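AxyAgu115A (Amphibacillus xylanus NBRC 15112, PDB 6NPS) probably acts as a family GH115 alpha-glucuronidase, a glycoside hydrolase that releases glucuronic acid side groups from xylans such as arabinoglucuronoxylan. Local coordinates at residues Thr436-Asp440 with Phe441-Asp445; Pro688-Asp691 with Phe692-Pro695; Asp77-Ala81 with Ala82-Asp86. The protein carries 3 engineered substitutions. One frame throughout, in Å; residues are numbered along the deposited sequence.

Contact 1 (Thr436-Asp440 with Phe441-Asp445)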
ATOM      1  N   THR A 436     -12.633  39.715   9.222  1.00 28.45           N
ATOM      2  CA  THR A 436     -12.257  41.125   9.180  1.00 28.89           C
ATOM      3  C   THR A 436     -11.920  41.576   7.772  1.00 31.04           C
ATOM      4  O   THR A 436     -12.152  42.740   7.433  1.00 30.72           O
ATOM      5  CB  THR A 436     -11.077  41.453  10.109  1.00 31.02           C
ATOM      6  OG1 THR A 436      -9.921  40.666   9.746  1.00 35.03           O
ATOM      7  CG2 THR A 436     -11.472  41.176  11.556  1.00 30.17           C
ATOM      8  N   MET A 437     -11.355  40.693   6.947  1.00 30.16           N
ATOM      9  CA  MET A 437     -11.127  41.074   5.559  1.00 33.56           C
ATOM     10  C   MET A 437     -12.447  41.367   4.835  1.00 32.68           C
ATOM     11  O   MET A 437     -12.533  42.309   4.030  1.00 33.40           O
ATOM     12  CB  MET A 437     -10.370  39.971   4.848  1.00 36.78           C
ATOM     13  CG  MET A 437      -9.879  40.397   3.508  1.00 47.22           C
ATOM     14  SD  MET A 437      -8.851  39.108   2.825  1.00 53.74           S
ATOM     15  CE  MET A 437      -8.347  39.841   1.284  1.00 55.90           C
ATOM     16  N   ALA A 438     -13.478  40.566   5.092  1.00 32.53           N
ATOM     17  CA  ALA A 438     -14.783  40.816   4.469  1.00 31.13           C
ATOM     18  C   ALA A 438     -15.332  42.176   4.883  1.00 33.31           C
ATOM     19  O   ALA A 438     -15.829  42.946   4.045  1.00 31.26           O
ATOM     20  CB  ALA A 438     -15.748  39.709   4.860  1.00 31.98           C
ATOM     21  N   TYR A 439     -15.180  42.531   6.166  1.00 30.56           N
ATOM     22  CA  TYR A 439     -15.591  43.861   6.613  1.00 32.77           C
ATOM     23  C   TYR A 439     -14.768  44.955   5.949  1.00 33.86           C
ATOM     24  O   TYR A 439     -15.304  45.989   5.540  1.00 35.52           O
ATOM     25  CB  TYR A 439     -15.464  43.941   8.134  1.00 34.17           C
ATOM     26  CG  TYR A 439     -16.120  45.139   8.760  1.00 36.33           C
ATOM     27  CD1 TYR A 439     -15.471  46.367   8.799  1.00 39.21           C
ATOM     28  CD2 TYR A 439     -17.386  45.041   9.326  1.00 37.67           C
ATOM     29  CE1 TYR A 439     -16.075  47.489   9.404  1.00 40.27           C
ATOM     30  CE2 TYR A 439     -17.985  46.133   9.918  1.00 38.20           C
ATOM     31  CZ  TYR A 439     -17.325  47.353   9.951  1.00 40.69           C
ATOM     32  OH  TYR A 439     -17.919  48.435  10.548  1.00 48.70           O
ATOM     33  N   ASP A 440     -13.451  44.754   5.863  1.00 33.01           N
ATOM     34  CA  ASP A 440     -12.569  45.716   5.210  1.00 36.71           C
ATOM     35  C   ASP A 440     -12.951  45.945   3.751  1.00 36.18           C
ATOM     36  O   ASP A 440     -12.733  47.034   3.212  1.00 35.41           O
ATOM     37  CB  ASP A 440     -11.115  45.235   5.284  1.00 42.32           C
ATOM     38  CG  ASP A 440     -10.554  45.167   6.747  1.00 56.28           C
ATOM     39  OD1 ASP A 440     -11.135  45.803   7.675  1.00 50.65           O
ATOM     40  OD2 ASP A 440      -9.505  44.464   6.952  1.00 57.31           O
ATOM     41  N   PHE A 441     -13.449  44.927   3.072  1.00 31.47           N
ATOM     42  CA  PHE A 441     -13.892  45.116   1.698  1.00 34.95           C
ATOM     43  C   PHE A 441     -15.338  45.626   1.612  1.00 37.49           C
ATOM     44  O   PHE A 441     -15.921  45.618   0.522  1.00 39.76           O
ATOM     45  CB  PHE A 441     -13.777  43.810   0.911  1.00 33.89           C
ATOM     46  CG  PHE A 441     -12.383  43.523   0.363  1.00 37.22           C
ATOM     47  CD1 PHE A 441     -11.380  43.082   1.210  1.00 38.54           C
ATOM     48  CD2 PHE A 441     -12.106  43.679  -1.002  1.00 34.33           C
ATOM     49  CE1 PHE A 441     -10.109  42.786   0.724  1.00 39.75           C
ATOM     50  CE2 PHE A 441     -10.859  43.393  -1.509  1.00 36.64           C
ATOM     51  CZ  PHE A 441      -9.851  42.934  -0.640  1.00 40.37           C
ATOM     52  N   GLY A 442     -15.942  46.006   2.732  1.00 35.01           N
ATOM     53  CA  GLY A 442     -17.259  46.601   2.698  1.00 37.08           C
ATOM     54  C   GLY A 442     -18.404  45.618   2.772  1.00 38.71           C
ATOM     55  O   GLY A 442     -19.503  45.945   2.327  1.00 40.09           O
ATOM     56  N   VAL A 443     -18.199  44.435   3.340  1.00 34.67           N
ATOM     57  CA  VAL A 443     -19.277  43.466   3.548  1.00 36.36           C
ATOM     58  C   VAL A 443     -19.775  43.664   4.969  1.00 38.03           C
ATOM     59  O   VAL A 443     -19.236  43.081   5.915  1.00 38.48           O
ATOM     60  CB  VAL A 443     -18.821  42.024   3.333  1.00 32.80           C
ATOM     61  CG1 VAL A 443     -20.044  41.054   3.535  1.00 33.73           C
ATOM     62  CG2 VAL A 443     -18.265  41.858   1.920  1.00 33.67           C
ATOM     63  N   ARG A 444     -20.830  44.452   5.123  1.00 30.36           N
ATOM     64  CA  ARG A 444     -21.177  44.942   6.445  1.00 35.48           C
ATOM     65  C   ARG A 444     -22.655  44.885   6.772  1.00 36.79           C
ATOM     66  O   ARG A 444     -23.026  45.258   7.885  1.00 33.47           O
ATOM     67  CB  ARG A 444     -20.701  46.393   6.608  1.00 37.21           C
ATOM     68  CG  ARG A 444     -19.202  46.510   6.583  1.00 38.74           C
ATOM     69  CD  ARG A 444     -18.741  47.935   6.586  1.00 43.15           C
ATOM     70  NE  ARG A 444     -17.315  47.983   6.313  1.00 41.74           N
ATOM     71  CZ  ARG A 444     -16.590  49.094   6.340  1.00 46.84           C
ATOM     72  NH1 ARG A 444     -17.169  50.265   6.642  1.00 50.61           N
ATOM     73  NH2 ARG A 444     -15.305  49.050   6.038  1.00 42.12           N
ATOM     74  N   ASP A 445     -23.508  44.438   5.861  1.00 35.30           N
ATOM     75  CA  ASP A 445     -24.938  44.473   6.139  1.00 35.66           C
ATOM     76  C   ASP A 445     -25.477  43.173   6.710  1.00 37.04           C
ATOM     77  O   ASP A 445     -26.398  43.196   7.533  1.00 32.09           O
ATOM     78  CB  ASP A 445     -25.692  44.838   4.868  1.00 44.24           C
ATOM     79  CG  ASP A 445     -25.659  46.347   4.611  1.00 69.18           C
ATOM     80  OD1 ASP A 445     -24.566  46.883   4.290  1.00 75.55           O
ATOM     81  OD2 ASP A 445     -26.717  46.997   4.769  1.00 80.26           O
TER

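Contact 2 (Pro688-Asp691 with Phe692-Pro695)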
ATOM      1  N   PRO A 688      23.644   8.383   7.350  1.00 41.67           N
ATOM      2  CA  PRO A 688      23.998   9.717   7.865  1.00 43.90           C
ATOM      3  C   PRO A 688      23.063  10.227   8.952  1.00 43.11           C
ATOM      4  O   PRO A 688      21.839  10.128   8.867  1.00 41.83           O
ATOM      5  CB  PRO A 688      23.894  10.608   6.618  1.00 43.62           C
ATOM      6  CG  PRO A 688      22.822   9.943   5.784  1.00 46.23           C
ATOM      7  CD  PRO A 688      23.042   8.443   6.006  1.00 46.22           C
ATOM      8  N   LEU A 689      23.651  10.815   9.990  1.00 39.31           N
ATOM      9  CA  LEU A 689      22.884  11.431  11.060  1.00 36.03           C
ATOM     10  C   LEU A 689      23.294  12.894  11.049  1.00 43.71           C
ATOM     11  O   LEU A 689      24.435  13.224  11.412  1.00 39.67           O
ATOM     12  CB  LEU A 689      23.192  10.767  12.398  1.00 38.51           C
ATOM     13  CG  LEU A 689      22.434  11.286  13.602  1.00 46.40           C
ATOM     14  CD1 LEU A 689      22.361  10.184  14.646  1.00 49.91           C
ATOM     15  CD2 LEU A 689      23.171  12.485  14.160  1.00 49.76           C
ATOM     16  N   VAL A 690      22.384  13.780  10.646  1.00 40.98           N
ATOM     17  CA  VAL A 690      22.820  15.113  10.251  1.00 43.87           C
ATOM     18  C   VAL A 690      22.440  16.195  11.266  1.00 42.38           C
ATOM     19  O   VAL A 690      22.632  17.378  10.989  1.00 41.24           O
ATOM     20  CB  VAL A 690      22.301  15.461   8.847  1.00 47.38           C
ATOM     21  CG1 VAL A 690      22.827  14.438   7.847  1.00 51.37           C
ATOM     22  CG2 VAL A 690      20.763  15.559   8.827  1.00 38.77           C
ATOM     23  N   ASP A 691      21.945  15.822  12.448  1.00 39.91           N
ATOM     24  CA  ASP A 691      21.420  16.815  13.389  1.00 42.19           C
ATOM     25  C   ASP A 691      22.475  17.856  13.779  1.00 40.12           C
ATOM     26  O   ASP A 691      22.137  19.030  14.009  1.00 37.19           O
ATOM     27  CB  ASP A 691      20.886  16.126  14.641  1.00 48.87           C
ATOM     28  CG  ASP A 691      19.828  15.047  14.328  1.00 59.90           C
ATOM     29  OD1 ASP A 691      20.158  14.050  13.636  1.00 55.72           O
ATOM     30  OD2 ASP A 691      18.677  15.187  14.806  1.00 66.65           O
ATOM     31  N   PHE A 692      23.760  17.453  13.887  1.00 34.95           N
ATOM     32  CA  PHE A 692      24.777  18.392  14.378  1.00 36.08           C
ATOM     33  C   PHE A 692      25.297  19.299  13.281  1.00 38.62           C
ATOM     34  O   PHE A 692      26.188  20.105  13.544  1.00 38.70           O
ATOM     35  CB  PHE A 692      25.948  17.634  15.038  1.00 32.91           C
ATOM     36  CG  PHE A 692      25.507  16.766  16.186  1.00 35.29           C
ATOM     37  CD1 PHE A 692      25.272  17.314  17.439  1.00 36.86           C
ATOM     38  CD2 PHE A 692      25.268  15.403  15.998  1.00 36.14           C
ATOM     39  CE1 PHE A 692      24.835  16.507  18.507  1.00 37.78           C
ATOM     40  CE2 PHE A 692      24.819  14.606  17.041  1.00 35.30           C
ATOM     41  CZ  PHE A 692      24.604  15.153  18.294  1.00 34.39           C
ATOM     42  N   LEU A 693      24.735  19.207  12.068  1.00 35.38           N
ATOM     43  CA  LEU A 693      25.021  20.189  11.033  1.00 37.19           C
ATOM     44  C   LEU A 693      24.462  21.569  11.373  1.00 41.57           C
ATOM     45  O   LEU A 693      24.833  22.548  10.719  1.00 42.78           O
ATOM     46  CB  LEU A 693      24.470  19.685   9.690  1.00 34.82           C
ATOM     47  CG  LEU A 693      25.256  18.525   9.052  1.00 36.22           C
ATOM     48  CD1 LEU A 693      24.661  18.106   7.735  1.00 39.51           C
ATOM     49  CD2 LEU A 693      26.767  18.859   8.855  1.00 41.80           C
ATOM     50  N   GLU A 694      23.604  21.688  12.406  1.00 39.94           N
ATOM     51  CA  GLU A 694      23.295  23.031  12.917  1.00 41.12           C
ATOM     52  C   GLU A 694      24.101  23.315  14.176  1.00 42.25           C
ATOM     53  O   GLU A 694      24.037  22.527  15.128  1.00 42.72           O
ATOM     54  CB  GLU A 694      21.799  23.144  13.202  1.00 40.78           C
ATOM     55  CG  GLU A 694      21.026  22.730  11.953  1.00 45.96           C
ATOM     56  CD  GLU A 694      19.494  22.898  11.999  1.00 52.86           C
ATOM     57  OE1 GLU A 694      18.841  22.568  13.017  1.00 54.57           O
ATOM     58  OE2 GLU A 694      18.940  23.320  10.963  1.00 54.96           O
ATOM     59  N   PRO A 695      24.829  24.436  14.214  1.00 43.24           N
ATOM     60  CA  PRO A 695      25.790  24.683  15.306  1.00 45.52           C
ATOM     61  C   PRO A 695      25.187  24.725  16.698  1.00 46.01           C
ATOM     62  O   PRO A 695      25.911  24.478  17.668  1.00 45.54           O
ATOM     63  CB  PRO A 695      26.386  26.056  14.958  1.00 45.65           C
ATOM     64  CG  PRO A 695      25.881  26.414  13.633  1.00 47.04           C
ATOM     65  CD  PRO A 695      24.677  25.600  13.329  1.00 47.47           C
TER
HETATM   66  O   HOH W   1      25.247  15.442  12.573  1.00 33.27           O
HETATM   67  O   HOH W   2      19.563  19.686  13.375  1.00 37.68           O

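Contact 3 (Asp77-Ala81 with Ala82-Asp86). Engineered in segment 77-81: A81 (natural residue Lys). Engineered in segment 82-86: A82 (natural residue Lys), A83 (natural residue Glu).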
ATOM      1  N   ASP A  77     -41.200  57.636  29.471  1.00 46.34           N
ATOM      2  CA  ASP A  77     -41.502  59.015  29.121  1.00 53.10           C
ATOM      3  C   ASP A  77     -41.541  59.903  30.357  1.00 53.58           C
ATOM      4  O   ASP A  77     -41.067  61.045  30.319  1.00 52.01           O
ATOM      5  CB  ASP A  77     -42.821  59.079  28.360  1.00 63.35           C
ATOM      6  CG  ASP A  77     -42.688  58.559  26.938  1.00 81.97           C
ATOM      7  OD1 ASP A  77     -41.696  58.932  26.269  1.00 91.28           O
ATOM      8  OD2 ASP A  77     -43.568  57.793  26.482  1.00 82.97           O
ATOM      9  N   GLU A  78     -42.115  59.411  31.458  1.00 50.49           N
ATOM     10  CA  GLU A  78     -42.144  60.214  32.685  1.00 58.44           C
ATOM     11  C   GLU A  78     -40.734  60.504  33.185  1.00 57.75           C
ATOM     12  O   GLU A  78     -40.420  61.638  33.567  1.00 59.35           O
ATOM     13  CB  GLU A  78     -42.928  59.503  33.785  1.00 61.70           C
ATOM     14  CG  GLU A  78     -44.418  59.457  33.624  1.00 72.28           C
ATOM     15  CD  GLU A  78     -45.062  58.516  34.630  1.00 77.72           C
ATOM     16  OE1 GLU A  78     -45.924  57.704  34.221  1.00 79.51           O
ATOM     17  OE2 GLU A  78     -44.692  58.575  35.822  1.00 77.40           O
ATOM     18  N   LEU A  79     -39.887  59.467  33.239  1.00 55.78           N
ATOM     19  CA  LEU A  79     -38.502  59.658  33.662  1.00 55.44           C
ATOM     20  C   LEU A  79     -37.802  60.688  32.789  1.00 56.39           C
ATOM     21  O   LEU A  79     -37.126  61.590  33.302  1.00 51.09           O
ATOM     22  CB  LEU A  79     -37.766  58.327  33.630  1.00 46.75           C
ATOM     23  CG  LEU A  79     -38.282  57.227  34.567  1.00 48.57           C
ATOM     24  CD1 LEU A  79     -37.286  56.081  34.596  1.00 47.23           C
ATOM     25  CD2 LEU A  79     -38.561  57.711  36.007  1.00 51.93           C
ATOM     26  N   ASN A  80     -37.980  60.579  31.471  1.00 52.78           N
ATOM     27  CA  ASN A  80     -37.422  61.542  30.536  1.00 52.52           C
ATOM     28  C   ASN A  80     -37.947  62.945  30.812  1.00 56.44           C
ATOM     29  O   ASN A  80     -37.174  63.907  30.861  1.00 57.81           O
ATOM     30  CB  ASN A  80     -37.769  61.112  29.109  1.00 56.89           C
ATOM     31  CG  ASN A  80     -37.028  61.903  28.076  1.00 63.33           C
ATOM     32  OD1 ASN A  80     -35.790  61.873  28.030  1.00 65.25           O
ATOM     33  ND2 ASN A  80     -37.768  62.618  27.227  1.00 63.34           N
ATOM     34  N   ALA A  81     -39.272  63.077  30.967  1.00 58.15           N
ATOM     35  CA  ALA A  81     -39.876  64.374  31.252  1.00 60.29           C
ATOM     36  C   ALA A  81     -39.294  64.993  32.517  1.00 60.32           C
ATOM     37  O   ALA A  81     -39.080  66.210  32.583  1.00 63.03           O
ATOM     38  CB  ALA A  81     -41.393  64.222  31.376  1.00 63.35           C
ATOM     39  N   ALA A  82     -39.019  64.177  33.531  1.00 58.26           N
ATOM     40  CA  ALA A  82     -38.451  64.710  34.761  1.00 61.13           C
ATOM     41  C   ALA A  82     -36.941  64.878  34.670  1.00 66.71           C
ATOM     42  O   ALA A  82     -36.320  65.310  35.650  1.00 65.92           O
ATOM     43  CB  ALA A  82     -38.798  63.795  35.937  1.00 60.59           C
ATOM     44  N   ALA A  83     -36.346  64.508  33.533  1.00 65.53           N
ATOM     45  CA  ALA A  83     -34.925  64.687  33.266  1.00 64.59           C
ATOM     46  C   ALA A  83     -34.058  63.788  34.149  1.00 62.73           C
ATOM     47  O   ALA A  83     -32.926  64.138  34.494  1.00 64.38           O
ATOM     48  CB  ALA A  83     -34.517  66.165  33.409  1.00 67.73           C
ATOM     49  N   LEU A  84     -34.571  62.618  34.527  1.00 59.55           N
ATOM     50  CA  LEU A  84     -33.722  61.639  35.195  1.00 58.37           C
ATOM     51  C   LEU A  84     -32.965  60.769  34.206  1.00 58.40           C
ATOM     52  O   LEU A  84     -31.890  60.263  34.536  1.00 58.76           O
ATOM     53  CB  LEU A  84     -34.538  60.769  36.155  1.00 59.03           C
ATOM     54  CG  LEU A  84     -35.555  61.502  37.035  1.00 67.23           C
ATOM     55  CD1 LEU A  84     -35.948  60.588  38.167  1.00 66.31           C
ATOM     56  CD2 LEU A  84     -34.997  62.811  37.605  1.00 76.18           C
ATOM     57  N   ILE A  85     -33.504  60.599  33.000  1.00 55.54           N
ATOM     58  CA  ILE A  85     -32.829  59.970  31.877  1.00 53.67           C
ATOM     59  C   ILE A  85     -32.953  60.924  30.689  1.00 59.80           C
ATOM     60  O   ILE A  85     -33.748  61.870  30.698  1.00 57.77           O
ATOM     61  CB  ILE A  85     -33.416  58.588  31.524  1.00 52.63           C
ATOM     62  CG1 ILE A  85     -34.909  58.705  31.186  1.00 53.51           C
ATOM     63  CG2 ILE A  85     -33.191  57.566  32.670  1.00 54.06           C
ATOM     64  CD1 ILE A  85     -35.547  57.363  30.737  1.00 52.33           C
ATOM     65  N   ASP A  86     -32.144  60.673  29.662  1.00 57.81           N
ATOM     66  CA  ASP A  86     -32.104  61.505  28.457  1.00 60.52           C
ATOM     67  C   ASP A  86     -32.315  60.581  27.257  1.00 56.38           C
ATOM     68  O   ASP A  86     -31.366  60.072  26.662  1.00 54.38           O
ATOM     69  CB  ASP A  86     -30.794  62.287  28.366  1.00 67.68           C
ATOM     70  CG  ASP A  86     -30.696  63.118  27.100  1.00 75.02           C
ATOM     71  OD1 ASP A  86     -31.685  63.172  26.340  1.00 77.84           O
ATOM     72  OD2 ASP A  86     -29.631  63.726  26.862  1.00 79.88           O
TER
HETATM   73  O   HOH W   3     -34.255  64.330  29.741  1.00 49.52           O

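Contact 1 (Thr436-Asp440 with Phe441-Asp445)
Y439 and R444 meet across the C-terminal end of helix 428-440, where a Schellman motif stops the helix and the chain turns into strand 446-450, a member of the eight-stranded parallel sheet of the TIM-barrel-type GH115 domain. Two backbone bonds define the motif: V443 N reaches A438 O at 2.9 Å, and G442 N reaches Y439 O at 2.9 Å. G442 is the C-prime residue, with phi at 89°; a CB at these backbone angles would press on the carbonyl oxygen of F441. The preceding amide, F441 N, still makes an i to i-4 helical bond to M437 O.

The tightly packed flank is apolar. The CE methyl of M437 lies 3.5 Å from F441 CE1, the two side chains running side by side in the same direction, while M437 O sits at the edge of the F441 ring, in its plane. A438 CB meets V443 CB, and beyond the segments L393 and P394 pack on F441 and V443. M437, A438, F441 and V443 are all buried.

The other flank, made by Y439, D440 and R444, is partly exposed and depends on polar and stacking contacts. R444 crosses Y439 at about a right angle, its chain extended from CG to NE, and lays its guanidinium on one ring face with the planes 14° apart. Its CG stands over the same ring, 3.7 Å from the centroid, in a CH-pi contact. F471 also stacks on Y439. D440 turns its carboxylate to T476 and T835 instead of R444.

Y439 O accepts three N-H groups: G442 N from above the carbonyl plane, and R444 side-on, through NE at 2.9 Å and NH2 at 3.1 Å, with the oxygen lying in the guanidinium plane.

Contact 2 (Pro688-Asp691 with Phe692-Pro695)
A short 3-10 turn in the connection between strands 686-688 and 700-706 brings V690 and L693 together. Its evidence is an i to i+3 backbone bond: L693 N donates to V690 O at 3.0 Å with an N-H...O angle of 160°. The next bond in the series, E694 N to D691 O, is weak, at 3.4 Å, although nearly straight. Over the first bond, L693 CD1 rests 3.7 Å from V690 CB, the two side chains passing at a slant. With L693 CG anti to the carbonyl carbon (chi1 -73°), this methyl is carried back along the turn to V690.

On the inner side, L689 CD2 touches the F692 ring at CE2, 3.9 Å away, an approach that is neither squarely over the face nor at the edge. Both side chains are buried between two sheets: I770, V772 and V774 of strand 766-775 belong to one, A700 and V744 to the other. The turn thus lies where the chain passes from the mixed five-stranded sheet, whose outermost strand is 686-688, to the antiparallel one containing 700-706, and its aromatic residue is inserted between the layers.

Two waters add further bonds to the backbone. One receives the N-H of F692 at 2.8 Å and donates to L689 O, joining groups that the turn does not pair directly. The second donates to D691 O at 2.7 Å and to E694 OE1, bridging the backbone that makes the weak bond and the E694 carboxylate. That same OE1 also forms a salt bridge with R968, the C-terminal residue of the chain.

Contact 3 (Asp77-Ala81 with Ala82-Asp86)
I85 folds back onto L79 and N80 just after helix 74-81 has ended. Followed outward from CB, its side chain first places CG1 between the backbone N and the carbonyl carbon (chi1 58°), a rotation that turns the longer branch toward the helix. CG1 then lies 3.8 Å from L79 CB and 3.6 Å from N80 N. At the tip, CD1 also meets L79 CB at 3.8 Å, so the branch runs along the last helical turn. Beyond the two segments, L98, Q100 and V102 of strand 97-106 touch I85, and P105 of that strand touches L79; I85 thus lies between the helix and the sheet.

The helix ends here in a Schellman motif. L84 N donates to L79 O at 3.0 Å, and A83 N to N80 O at 2.9 Å. A83 has a positive phi of 68°. A82 N still makes a regular helical bond to E78 O. A81, A82 and A83 are engineered, replacing Lys, Lys and Glu, so their small, exposed side chains are not the natural ones.

N80 reaches toward the chain beyond the turn. Its CG is anti to the backbone N (chi1 -170°), which brings OD1 within 3.7 Å of D86 CA, and OD1 accepts the backbone N-H of L87. A water lies between the main-chain oxygens, 2.7 Å from I85 O and 3.2 Å from N80 O; it can donate to either, but further acceptors nearby compete for its protons. D86 OD1 is hydrogen-bonded to T88 OG1.

Along the chain from the N terminus the three contacts come in series, none enclosing or crossing another. Contact 3 comes first, turning the end of helix 74-81 toward strand 97-106 of a four-stranded mixed sheet. Contact 1 follows, closing the short turn from helix 428-440 into strand 446-450 of the parallel GH115 sheet. Contact 2 is last, in the connection from strand 686-688 to strand 700-706, which joins two beta sheets. The centres of contacts 2 and 3 are about 78 Å apart on opposite sides of the chain's centre; contact 1 lies about 39 Å from contact 3 and 48 Å from contact 2, centre to centre.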